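Local coordinates for protein chorismate mutase (Clostridium thermocellum, PDB 1XHO) that probably catalyses the rearrangement of chorismate to prephenate, a step toward phenylalanine and tyrosine, as a trimer of the AroH-type chorismate mutase family, at residues R36-V41 with E114-V119; I75-K80 with M104-V109; D69-I74 with T97-M102; E48-T53 with A88-N93. All coordinates share one frame; numbering follows the deposited sequence.

How the contacts relate
From the N terminus the chain lays down strand 32-40, whose end waits 73 residues for its partner: contact 1 closes this long loop by pairing 36-41 with 114-119, and the other three contacts are nested within it. Helix 46-63 comes next and meets helix 89-93 in contact 4. Strand 71-78 lies between those helices in sequence, and its two halves find strand 100-105 and the loop beyond it in contacts 3 and 2. Contacts 2, 3 and 4 therefore cross one another along the chain. Contacts 1, 2 and 3 knit neighbouring strands of one mixed sheet, while contact 4 joins the helices packed on it.

Contact 1 of 4, residues R36-V41 with E114-V119; sequences RGATTV and EKCIRV
The antiparallel pairing of strand 32-40 with strand 116-124, inside the mixed sheet, runs here from Gly37 opposite Val119 to Thr40 opposite Cys116. Gly37 with Val119 and Thr39 with Ile117 are hydrogen-bonded pairs, each closed by two backbone bonds; Thr39 N reaches Ile117 O at 2.9 Å. Ala38 with Arg118 and Thr40 with Cys116 are the non-hydrogen-bonded pairs between and beyond them, and Val41 N adds a last bond to Lys115 O at 2.9 Å.

Side chains alternate between two unlike faces. On the first, Thr39 and Ile117 lie side by side, the threonine CG2 being 3.9 Å from the isoleucine CB. Val41 crosses Ile117 at about a right angle, with its CG1 3.9 Å from Ile117 CD1. Helix 46-63 packs over this largely apolar side through Thr53, Leu56 and Met60.

The second face carries two arginines. Arg118 is extended from CG to NE, whereas Arg36 folds at chi2 (-65°) and chi3 (-49°), laying its CD 3.2 Å from Val119 O. Arg118 CD sits over one face of the Arg36 guanidinium, 3.7 Å from Arg36 NH2, with the two guanidinium planes turned 75° apart. Cys116 SG stands 3.5 Å above the Arg118 guanidinium plane, toward its rim. Arg36 NH1 is anchored by Leu101 O of the second subunit, so this basic patch lies at a subunit boundary, consistent with the interfacial clefts that hold the active sites of the trimeric AroH-type fold.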
loop_
_atom_site.group_PDB
_atom_site.type_symbol
_atom_site.label_atom_id
_atom_site.label_comp_id
_atom_site.label_asym_id
_atom_site.label_seq_id
_atom_site.Cartn_x
_atom_site.Cartn_y
_atom_site.Cartn_z
ATOM N N ARG C 36 11.024 3.820 4.778
ATOM C CA ARG C 36 10.829 2.438 5.167
ATOM C C ARG C 36 11.367 2.185 6.587
ATOM O O ARG C 36 12.394 2.732 6.976
ATOM C CB ARG C 36 11.480 1.493 4.134
ATOM C CG ARG C 36 10.488 0.852 3.142
ATOM C CD ARG C 36 9.499 -0.110 3.862
ATOM N NE ARG C 36 10.205 -1.043 4.751
ATOM C CZ ARG C 36 10.829 -2.151 4.348
ATOM N NH1 ARG C 36 10.833 -2.516 3.062
ATOM N NH2 ARG C 36 11.451 -2.914 5.239
ATOM N N GLY C 37 10.619 1.403 7.364
ATOM C CA GLY C 37 11.075 0.838 8.622
ATOM C C GLY C 37 10.762 -0.664 8.711
ATOM O O GLY C 37 9.813 -1.162 8.081
ATOM N N ALA C 38 11.584 -1.391 9.466
ATOM C CA ALA C 38 11.321 -2.794 9.767
ATOM C C ALA C 38 11.843 -3.119 11.144
ATOM O O ALA C 38 12.822 -2.527 11.605
ATOM C CB ALA C 38 11.938 -3.724 8.721
ATOM N N THR C 39 11.153 -4.041 11.804
ATOM C CA THR C 39 11.523 -4.492 13.133
ATOM C C THR C 39 10.988 -5.912 13.351
ATOM O O THR C 39 10.157 -6.395 12.590
ATOM C CB THR C 39 11.011 -3.502 14.244
ATOM O OG1 THR C 39 11.657 -3.784 15.498
ATOM C CG2 THR C 39 9.470 -3.554 14.402
ATOM N N THR C 40 11.491 -6.573 14.385
ATOM C CA THR C 40 11.022 -7.896 14.751
ATOM C C THR C 40 10.551 -7.901 16.202
ATOM O O THR C 40 10.934 -7.035 16.991
ATOM C CB THR C 40 12.103 -8.985 14.525
ATOM O OG1 THR C 40 13.279 -8.682 15.294
ATOM C CG2 THR C 40 12.456 -9.080 13.050
ATOM N N VAL C 41 9.689 -8.865 16.523
ATOM C CA VAL C 41 9.191 -9.066 17.892
ATOM C C VAL C 41 9.568 -10.466 18.388
ATOM O O VAL C 41 9.881 -11.358 17.591
ATOM C CB VAL C 41 7.656 -8.856 18.016
ATOM C CG1 VAL C 41 7.298 -7.386 17.841
ATOM C CG2 VAL C 41 6.887 -9.727 17.025
ATOM N N GLU C 114 10.717 -13.972 9.861
ATOM C CA GLU C 114 9.506 -14.159 10.625
ATOM C C GLU C 114 9.429 -13.092 11.705
ATOM O O GLU C 114 10.411 -12.377 11.942
ATOM C CB GLU C 114 9.511 -15.554 11.228
ATOM C CG GLU C 114 9.409 -16.654 10.175
ATOM C CD GLU C 114 9.814 -18.029 10.692
ATOM O OE1 GLU C 114 10.757 -18.119 11.518
ATOM O OE2 GLU C 114 9.191 -19.026 10.252
ATOM N N LYS C 115 8.252 -12.970 12.320
ATOM C CA LYS C 115 7.983 -12.019 13.413
ATOM C C LYS C 115 8.296 -10.561 13.056
ATOM O O LYS C 115 8.680 -9.769 13.929
ATOM C CB LYS C 115 8.749 -12.415 14.681
ATOM C CG LYS C 115 8.504 -13.831 15.177
ATOM C CD LYS C 115 7.055 -14.060 15.644
ATOM C CE LYS C 115 6.886 -15.500 16.243
ATOM N NZ LYS C 115 5.564 -16.149 15.916
ATOM N N CYS C 116 8.080 -10.204 11.787
ATOM C CA CYS C 116 8.561 -8.939 11.239
ATOM C C CYS C 116 7.441 -7.940 10.944
ATOM O O CYS C 116 6.510 -8.231 10.189
ATOM C CB CYS C 116 9.402 -9.200 9.960
ATOM S SG CYS C 116 10.065 -7.717 9.132
ATOM N N ILE C 117 7.572 -6.751 11.526
ATOM C CA ILE C 117 6.704 -5.617 11.233
ATOM C C ILE C 117 7.436 -4.631 10.313
ATOM O O ILE C 117 8.533 -4.159 10.642
ATOM C CB ILE C 117 6.286 -4.896 12.533
ATOM C CG1 ILE C 117 5.606 -5.893 13.482
ATOM C CG2 ILE C 117 5.376 -3.708 12.228
ATOM C CD1 ILE C 117 5.604 -5.480 14.911
ATOM N N ARG C 118 6.829 -4.335 9.161
ATOM C CA ARG C 118 7.343 -3.310 8.240
ATOM C C ARG C 118 6.430 -2.088 8.181
ATOM O O ARG C 118 5.220 -2.185 8.379
ATOM C CB ARG C 118 7.575 -3.875 6.836
ATOM C CG ARG C 118 8.608 -5.012 6.805
ATOM C CD ARG C 118 8.789 -5.506 5.380
ATOM N NE ARG C 118 9.878 -6.464 5.179
ATOM C CZ ARG C 118 9.827 -7.778 5.422
ATOM N NH1 ARG C 118 8.771 -8.345 5.954
ATOM N NH2 ARG C 118 10.872 -8.526 5.155
ATOM N N VAL C 119 7.043 -0.934 7.926
ATOM C CA VAL C 119 6.358 0.354 7.883
ATOM C C VAL C 119 6.816 1.096 6.645
ATOM O O VAL C 119 8.014 1.181 6.392
ATOM C CB VAL C 119 6.707 1.241 9.118
ATOM C CG1 VAL C 119 6.084 2.640 8.990
ATOM C CG2 VAL C 119 6.267 0.575 10.373
#

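Contact 2 of 4, residues I75-K80 with M104-V109; sequences IFTVTK and MNEIDV
Thr77 OG1 donates to Glu106 OE1 at 2.8 Å, meeting the carboxylate oxygen nearly along its C-O axis. The hydroxyl stands between the backbone N and the carbonyl carbon of Thr77 (chi1 64°), and the glutamate chain bends at chi2 (73°) to bring OE1 to it. One residue on, Val78 O is gripped twice, from opposite faces of its plane: by Glu106 N at 2.7 Å and by Asn105 ND2 at 3.3 Å. Val78 O lies close to the amide plane of Asn105, and Val78 CG2 also touches ND2. The other amide atom, Asn105 OD1, is taken by the backbone N of Asp108 of the third subunit, so both ends of this amide are held and its rotation is fixed.

Behind these bonds runs the parallel pairing of strands 71-78 and 100-105, the two strands of a beta-alpha-beta crossover that passes through helix 89-93. Met104 N bonds to Phe76 O at 2.9 Å, and Val78 N returns to Met104 O over a longer 3.3 Å. Past Val78 and Asn105 both chains leave the strands, yet Lys80, bent at chi3, reaches Asp108 in a salt bridge, its NZ standing 2.7 Å from Asp108 OD2 and above the carboxylate plane.

At the other end, selenomethionine Met104 bends back and rests its SE 3.8 Å from Ile75 CG2, while Met104 of the second subunit packs on that same isoleucine. Glu106 OE2 points on toward Arg118 NH1, a long and weak ion pair that leads to strand 116-124.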
loop_
_atom_site.group_PDB
_atom_site.type_symbol
_atom_site.label_atom_id
_atom_site.label_comp_id
_atom_site.label_asym_id
_atom_site.label_seq_id
_atom_site.Cartn_x
_atom_site.Cartn_y
_atom_site.Cartn_z
ATOM N N ILE C 75 1.598 2.904 6.120
ATOM C CA ILE C 75 1.192 1.563 5.743
ATOM C C ILE C 75 2.004 0.574 6.571
ATOM O O ILE C 75 3.224 0.642 6.602
ATOM C CB ILE C 75 1.424 1.308 4.227
ATOM C CG1 ILE C 75 0.513 2.232 3.388
ATOM C CG2 ILE C 75 1.179 -0.180 3.872
ATOM C CD1 ILE C 75 0.744 2.122 1.857
ATOM N N PHE C 76 1.309 -0.333 7.249
ATOM C CA PHE C 76 1.943 -1.380 8.042
ATOM C C PHE C 76 1.747 -2.750 7.404
ATOM O O PHE C 76 0.687 -3.028 6.856
ATOM C CB PHE C 76 1.326 -1.424 9.430
ATOM C CG PHE C 76 1.416 -0.131 10.187
ATOM C CD1 PHE C 76 2.452 0.091 11.099
ATOM C CD2 PHE C 76 0.454 0.854 10.014
ATOM C CE1 PHE C 76 2.523 1.275 11.823
ATOM C CE2 PHE C 76 0.526 2.056 10.729
ATOM C CZ PHE C 76 1.559 2.261 11.642
ATOM N N THR C 77 2.770 -3.600 7.484
ATOM C CA THR C 77 2.614 -5.028 7.212
ATOM C C THR C 77 3.176 -5.844 8.355
ATOM O O THR C 77 4.126 -5.427 9.030
ATOM C CB THR C 77 3.294 -5.501 5.896
ATOM O OG1 THR C 77 4.722 -5.328 5.979
ATOM C CG2 THR C 77 2.713 -4.765 4.668
ATOM N N VAL C 78 2.579 -7.006 8.576
ATOM C CA VAL C 78 3.155 -8.001 9.452
ATOM C C VAL C 78 3.211 -9.314 8.692
ATOM O O VAL C 78 2.405 -9.565 7.788
ATOM C CB VAL C 78 2.364 -8.180 10.778
ATOM C CG1 VAL C 78 2.268 -6.868 11.523
ATOM C CG2 VAL C 78 0.961 -8.756 10.516
ATOM N N THR C 79 4.182 -10.138 9.053
ATOM C CA THR C 79 4.294 -11.486 8.529
ATOM C C THR C 79 3.161 -12.373 9.077
ATOM O O THR C 79 2.575 -12.076 10.125
ATOM C CB THR C 79 5.696 -12.079 8.852
ATOM O OG1 THR C 79 6.068 -11.743 10.194
ATOM C CG2 THR C 79 6.714 -11.501 7.937
ATOM N N LYS C 80 2.856 -13.442 8.354
ATOM C CA LYS C 80 1.731 -14.357 8.665
ATOM C C LYS C 80 1.674 -14.836 10.137
ATOM O O LYS C 80 0.583 -15.023 10.711
ATOM C CB LYS C 80 1.813 -15.567 7.730
ATOM C CG LYS C 80 0.655 -16.531 7.821
ATOM C CD LYS C 80 0.492 -17.311 6.517
ATOM C CE LYS C 80 1.744 -18.115 6.155
ATOM N NZ LYS C 80 1.464 -19.090 5.055
HETATM N N MSE C 104 -1.787 -4.406 6.394
HETATM C CA MSE C 104 -1.935 -5.611 5.593
HETATM C C MSE C 104 -0.997 -6.658 6.152
HETATM O O MSE C 104 -0.254 -6.403 7.091
HETATM C CB MSE C 104 -1.558 -5.359 4.124
HETATM C CG MSE C 104 -2.379 -4.283 3.401
HETATM SE SE MSE C 104 -1.832 -2.438 3.814
HETATM C CE MSE C 104 -2.057 -1.768 1.996
ATOM N N ASN C 105 -1.031 -7.842 5.565
ATOM C CA ASN C 105 0.003 -8.822 5.813
ATOM C C ASN C 105 1.065 -8.695 4.744
ATOM O O ASN C 105 0.794 -8.262 3.609
ATOM C CB ASN C 105 -0.556 -10.249 5.828
ATOM C CG ASN C 105 -1.333 -10.565 7.098
ATOM O OD1 ASN C 105 -2.551 -10.703 7.062
ATOM N ND2 ASN C 105 -0.624 -10.715 8.220
ATOM N N GLU C 106 2.283 -9.065 5.119
ATOM C CA GLU C 106 3.402 -9.102 4.197
ATOM C C GLU C 106 3.148 -10.211 3.173
ATOM O O GLU C 106 2.439 -11.175 3.450
ATOM C CB GLU C 106 4.712 -9.370 4.983
ATOM C CG GLU C 106 6.016 -9.424 4.145
ATOM C CD GLU C 106 6.482 -8.059 3.638
ATOM O OE1 GLU C 106 5.888 -7.014 4.009
ATOM O OE2 GLU C 106 7.449 -8.029 2.857
ATOM N N ILE C 107 3.712 -10.057 1.986
ATOM C CA ILE C 107 3.759 -11.138 1.010
ATOM C C ILE C 107 4.165 -12.452 1.703
ATOM O O ILE C 107 5.110 -12.484 2.504
ATOM C CB ILE C 107 4.719 -10.802 -0.155
ATOM C CG1 ILE C 107 4.662 -11.877 -1.255
ATOM C CG2 ILE C 107 6.162 -10.557 0.361
ATOM C CD1 ILE C 107 5.498 -11.506 -2.519
ATOM N N ASP C 108 3.424 -13.519 1.411
ATOM C CA ASP C 108 3.720 -14.847 1.955
ATOM C C ASP C 108 4.832 -15.526 1.131
ATOM O O ASP C 108 4.632 -15.912 -0.025
ATOM C CB ASP C 108 2.437 -15.712 2.009
ATOM C CG ASP C 108 2.689 -17.137 2.547
ATOM O OD1 ASP C 108 3.840 -17.470 2.906
ATOM O OD2 ASP C 108 1.723 -17.926 2.604
ATOM N N VAL C 109 6.012 -15.632 1.734
ATOM C CA VAL C 109 7.159 -16.325 1.134
ATOM C C VAL C 109 7.795 -17.224 2.209
ATOM O O VAL C 109 8.507 -16.730 3.086
ATOM C CB VAL C 109 8.198 -15.329 0.557
ATOM C CG1 VAL C 109 9.451 -16.062 0.064
ATOM C CG2 VAL C 109 7.584 -14.499 -0.579
#

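Contact 3 of 4, residues D69-I74 with T97-M102; sequences DDIISI and TSTALM
Ile74 pairs with Leu101 as strands 71-74 and 100-102 run parallel, their directions 19° apart, and both backbone bonds between the segments belong to Ile74. Its N donates to Ala100 O at 2.9 Å, and its O receives Met102 N at 3.0 Å, the latter bond being bent to 134° at the hydrogen. Leu101 CA comes to 3.2 Å from Ile74 O as a CA-H...O contact between them.

The side chains of Ile74 and Leu101 lie alongside each other and point the same way. The leucine uses its CD2 branch, 3.7 Å from Ile74 CB, and the same methyl also reaches Ile74 CG1. Thr99 comes in beside the leucine: chi1 of -63° sets OG1 beside the backbone N and leaves CG2 anti to that N, turned into the contact, 3.8 Å from Ile71 CG2 and 4.0 Å from Ile74 CG1. Thr99 and Ile71 cross at about a right angle, and Trp96 packs against both Ile71 and Ile74.

Toward strand 116-124, Ile72 and Ser73 both face His122 in a classic beta bulge, an extra residue inserted just before the regular parallel pairing.

Thr99 is thus divided chemically. Its methyl packs within the chain, while OG1 is held by Glu68 OE2 of the same chain and by Lys129 NZ of the third subunit. That lysine also reaches Ile71 O, and Ser73 OG bonds to NE2 of His122 of the third subunit. With three polar atoms, Ser73 OG, Thr99 OG1 and Ile71 O, each bonded to the third subunit, the contact lies at the subunit interface.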
loop_
_atom_site.group_PDB
_atom_site.type_symbol
_atom_site.label_atom_id
_atom_site.label_comp_id
_atom_site.label_asym_id
_atom_site.label_seq_id
_atom_site.Cartn_x
_atom_site.Cartn_y
_atom_site.Cartn_z
ATOM N N ASP C 69 2.440 16.444 11.730
ATOM C CA ASP C 69 2.172 17.417 10.636
ATOM C C ASP C 69 2.848 17.064 9.304
ATOM O O ASP C 69 2.350 17.420 8.238
ATOM C CB ASP C 69 2.658 18.825 11.030
ATOM C CG ASP C 69 1.648 19.597 11.849
ATOM O OD1 ASP C 69 0.429 19.339 11.715
ATOM O OD2 ASP C 69 2.078 20.493 12.614
ATOM N N ASP C 70 3.993 16.397 9.379
ATOM C CA ASP C 70 4.804 16.093 8.199
ATOM C C ASP C 70 4.383 14.799 7.497
ATOM O O ASP C 70 4.746 14.579 6.338
ATOM C CB ASP C 70 6.284 15.993 8.603
ATOM C CG ASP C 70 6.780 17.239 9.354
ATOM O OD1 ASP C 70 6.555 18.356 8.845
ATOM O OD2 ASP C 70 7.386 17.091 10.448
ATOM N N ILE C 71 3.629 13.955 8.207
ATOM C CA ILE C 71 3.317 12.585 7.761
ATOM C C ILE C 71 2.038 12.540 6.909
ATOM O O ILE C 71 0.978 12.983 7.327
ATOM C CB ILE C 71 3.218 11.609 8.974
ATOM C CG1 ILE C 71 4.490 11.702 9.824
ATOM C CG2 ILE C 71 2.990 10.162 8.513
ATOM C CD1 ILE C 71 4.511 10.777 11.021
ATOM N N ILE C 72 2.164 12.006 5.700
ATOM C CA ILE C 72 1.044 11.895 4.768
ATOM C C ILE C 72 0.261 10.606 5.051
ATOM O O ILE C 72 -0.968 10.617 5.187
ATOM C CB ILE C 72 1.549 11.906 3.303
ATOM C CG1 ILE C 72 2.310 13.218 3.025
ATOM C CG2 ILE C 72 0.379 11.698 2.317
ATOM C CD1 ILE C 72 3.106 13.213 1.738
ATOM N N SER C 73 0.983 9.494 5.154
ATOM C CA SER C 73 0.349 8.198 5.366
ATOM C C SER C 73 1.309 7.173 5.987
ATOM O O SER C 73 2.538 7.319 5.916
ATOM C CB SER C 73 -0.243 7.680 4.050
ATOM O OG SER C 73 0.731 7.627 3.019
ATOM N N ILE C 74 0.729 6.162 6.639
ATOM C CA ILE C 74 1.500 5.060 7.191
ATOM C C ILE C 74 0.848 3.726 6.859
ATOM O O ILE C 74 -0.299 3.467 7.240
ATOM C CB ILE C 74 1.728 5.165 8.715
ATOM C CG1 ILE C 74 2.056 6.615 9.109
ATOM C CG2 ILE C 74 2.840 4.174 9.112
ATOM C CD1 ILE C 74 2.538 6.808 10.514
ATOM N N THR C 97 -3.230 10.717 15.775
ATOM C CA THR C 97 -4.642 10.429 15.644
ATOM C C THR C 97 -5.258 11.159 14.447
ATOM O O THR C 97 -6.451 11.021 14.205
ATOM C CB THR C 97 -5.387 10.782 16.957
ATOM O OG1 THR C 97 -5.057 12.120 17.366
ATOM C CG2 THR C 97 -4.976 9.813 18.075
ATOM N N SER C 98 -4.437 11.900 13.691
ATOM C CA SER C 98 -4.902 12.634 12.509
ATOM C C SER C 98 -4.262 12.132 11.207
ATOM O O SER C 98 -4.289 12.829 10.193
ATOM C CB SER C 98 -4.619 14.140 12.661
ATOM O OG SER C 98 -5.156 14.658 13.876
ATOM N N THR C 99 -3.715 10.919 11.230
ATOM C CA THR C 99 -2.946 10.396 10.099
ATOM C C THR C 99 -3.602 9.144 9.518
ATOM O O THR C 99 -4.070 8.292 10.237
ATOM C CB THR C 99 -1.457 10.128 10.517
ATOM O OG1 THR C 99 -0.848 11.366 10.899
ATOM C CG2 THR C 99 -0.650 9.545 9.384
ATOM N N ALA C 100 -3.635 9.072 8.191
ATOM C CA ALA C 100 -4.164 7.930 7.465
ATOM C C ALA C 100 -3.232 6.736 7.646
ATOM O O ALA C 100 -2.031 6.801 7.309
ATOM C CB ALA C 100 -4.322 8.271 5.966
ATOM N N LEU C 101 -3.798 5.663 8.198
ATOM C CA LEU C 101 -3.092 4.421 8.490
ATOM C C LEU C 101 -3.729 3.284 7.699
ATOM O O LEU C 101 -4.895 3.367 7.325
ATOM C CB LEU C 101 -3.173 4.112 9.982
ATOM C CG LEU C 101 -2.775 5.247 10.946
ATOM C CD1 LEU C 101 -3.048 4.875 12.390
ATOM C CD2 LEU C 101 -1.329 5.610 10.795
HETATM N N MSE C 102 -2.966 2.222 7.459
HETATM C CA MSE C 102 -3.473 1.029 6.776
HETATM C C MSE C 102 -2.565 -0.154 7.105
HETATM O O MSE C 102 -1.330 -0.009 7.151
HETATM C CB MSE C 102 -3.549 1.273 5.256
HETATM C CG MSE C 102 -4.136 0.103 4.441
HETATM SE SE MSE C 102 -5.084 0.622 2.754
HETATM C CE MSE C 102 -6.736 1.133 3.695
#

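Contact 4 of 4, residues E48-T53 with A88-N93; sequences EIVAET and AIAARN
Between segments 48-53 and 88-93 the nearest CA atoms are those of Val50 and Ala90, 5.1 Å apart. From Val50 CB two branches spread over the second helix. CG1, anti to the backbone N (chi1 173°), reaches farthest along it: it touches Asn93 ND2 at 3.4 Å and passes over Ala90 CA at 4.1 Å, the valine and the asparagine crossing at about a right angle. CG2 turns the other way and meets Ile89, whose CB is 4.1 Å off and whose CG2 branch touches both valine methyls. The valine therefore spans one turn of its partner, from Ile89 to Asn93.

The axes of the segments 48-53 and 89-93 cross at -59° and approach to 8.6 Å, a separation that goes with the small alanine at the crossing point. Both helices pack on the same side of the sheet, and the short one is the helical part of the crossover between strands 71-78 and 100-105. No hydrogen bond joins the two segments, and the contact rests on van der Waals touches of valine, isoleucine, alanine and threonine carbons, with Val50 O and the Asn93 amide at its sides.

Ala90 CB fits between two residues of the long helix, lying 3.4 Å from Val50 O and 3.7 Å from Thr53 CG2. Thr53 CG2, anti to the backbone N, faces Ala90, while OG1 donates to Ile49 O at 2.6 Å, on the opposite face of the carbonyl from the helical bond of Thr53 N. Beside these, Asn93 ND2 makes a weak hydrogen bond to Gln54 OE1, and Leu57, a turn farther along the long helix, packs on Ala90 and Ala91.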
loop_
_atom_site.group_PDB
_atom_site.type_symbol
_atom_site.label_atom_id
_atom_site.label_comp_id
_atom_site.label_asym_id
_atom_site.label_seq_id
_atom_site.Cartn_x
_atom_site.Cartn_y
_atom_site.Cartn_z
ATOM N N GLU C 48 3.858 -6.821 22.490
ATOM C CA GLU C 48 5.089 -6.817 21.709
ATOM C C GLU C 48 4.912 -6.117 20.359
ATOM O O GLU C 48 5.731 -5.275 19.975
ATOM C CB GLU C 48 5.591 -8.253 21.480
ATOM C CG GLU C 48 6.318 -8.853 22.669
ATOM C CD GLU C 48 7.627 -8.139 22.965
ATOM O OE1 GLU C 48 8.595 -8.299 22.180
ATOM O OE2 GLU C 48 7.680 -7.409 23.983
ATOM N N ILE C 49 3.848 -6.486 19.646
ATOM C CA ILE C 49 3.518 -5.884 18.348
ATOM C C ILE C 49 3.400 -4.360 18.459
ATOM O O ILE C 49 3.982 -3.625 17.662
ATOM C CB ILE C 49 2.203 -6.473 17.767
ATOM C CG1 ILE C 49 2.439 -7.910 17.291
ATOM C CG2 ILE C 49 1.685 -5.617 16.609
ATOM C CD1 ILE C 49 1.147 -8.719 17.018
ATOM N N VAL C 50 2.657 -3.898 19.457
ATOM C CA VAL C 50 2.382 -2.465 19.611
ATOM C C VAL C 50 3.615 -1.699 20.079
ATOM O O VAL C 50 3.914 -0.639 19.551
ATOM C CB VAL C 50 1.171 -2.216 20.562
ATOM C CG1 VAL C 50 0.987 -0.726 20.860
ATOM C CG2 VAL C 50 -0.107 -2.785 19.941
ATOM N N ALA C 51 4.323 -2.244 21.061
ATOM C CA ALA C 51 5.491 -1.577 21.636
ATOM C C ALA C 51 6.652 -1.531 20.648
ATOM O O ALA C 51 7.306 -0.510 20.510
ATOM C CB ALA C 51 5.918 -2.274 22.933
ATOM N N GLU C 52 6.912 -2.631 19.955
ATOM C CA GLU C 52 7.998 -2.644 18.967
ATOM C C GLU C 52 7.685 -1.791 17.747
ATOM O O GLU C 52 8.597 -1.212 17.149
ATOM C CB GLU C 52 8.366 -4.071 18.557
ATOM C CG GLU C 52 9.037 -4.865 19.684
ATOM C CD GLU C 52 10.166 -4.098 20.346
ATOM O OE1 GLU C 52 11.018 -3.542 19.621
ATOM O OE2 GLU C 52 10.187 -4.032 21.593
ATOM N N THR C 53 6.399 -1.689 17.396
ATOM C CA THR C 53 5.989 -0.808 16.327
ATOM C C THR C 53 6.176 0.647 16.753
ATOM O O THR C 53 6.601 1.469 15.952
ATOM C CB THR C 53 4.525 -1.066 15.856
ATOM O OG1 THR C 53 4.401 -2.415 15.395
ATOM C CG2 THR C 53 4.138 -0.107 14.710
ATOM N N ALA C 88 -0.969 -0.415 13.793
ATOM C CA ALA C 88 -1.504 0.951 13.728
ATOM C C ALA C 88 -1.915 1.539 15.092
ATOM O O ALA C 88 -2.017 2.752 15.231
ATOM C CB ALA C 88 -2.704 0.996 12.768
ATOM N N ILE C 89 -2.183 0.679 16.073
ATOM C CA ILE C 89 -2.453 1.120 17.453
ATOM C C ILE C 89 -1.265 1.917 18.032
ATOM O O ILE C 89 -1.474 2.860 18.812
ATOM C CB ILE C 89 -2.780 -0.079 18.382
ATOM C CG1 ILE C 89 -4.112 -0.715 17.986
ATOM C CG2 ILE C 89 -2.845 0.369 19.852
ATOM C CD1 ILE C 89 -4.263 -2.164 18.454
ATOM N N ALA C 90 -0.039 1.544 17.636
ATOM C CA ALA C 90 1.177 2.233 18.085
ATOM C C ALA C 90 1.156 3.720 17.744
ATOM O O ALA C 90 1.499 4.544 18.588
ATOM C CB ALA C 90 2.426 1.573 17.506
ATOM N N ALA C 91 0.741 4.054 16.520
ATOM C CA ALA C 91 0.652 5.455 16.086
ATOM C C ALA C 91 -0.403 6.220 16.884
ATOM O O ALA C 91 -0.219 7.392 17.213
ATOM C CB ALA C 91 0.351 5.533 14.590
ATOM N N ARG C 92 -1.508 5.548 17.192
ATOM C CA ARG C 92 -2.567 6.137 18.004
ATOM C C ARG C 92 -2.106 6.392 19.453
ATOM O O ARG C 92 -2.412 7.434 20.011
ATOM C CB ARG C 92 -3.818 5.252 17.988
ATOM C CG ARG C 92 -5.070 6.019 18.321
ATOM C CD ARG C 92 -6.231 5.114 18.723
ATOM N NE ARG C 92 -7.307 5.897 19.332
ATOM C CZ ARG C 92 -7.302 6.354 20.585
ATOM N NH1 ARG C 92 -6.278 6.109 21.401
ATOM N NH2 ARG C 92 -8.336 7.064 21.031
ATOM N N ASN C 93 -1.382 5.436 20.046
ATOM C CA ASN C 93 -0.797 5.598 21.397
ATOM C C ASN C 93 0.040 6.867 21.524
ATOM O O ASN C 93 -0.094 7.627 22.491
ATOM C CB ASN C 93 0.111 4.414 21.754
ATOM C CG ASN C 93 -0.648 3.138 22.018
ATOM O OD1 ASN C 93 -1.868 3.074 21.871
ATOM N ND2 ASN C 93 0.081 2.100 22.415
#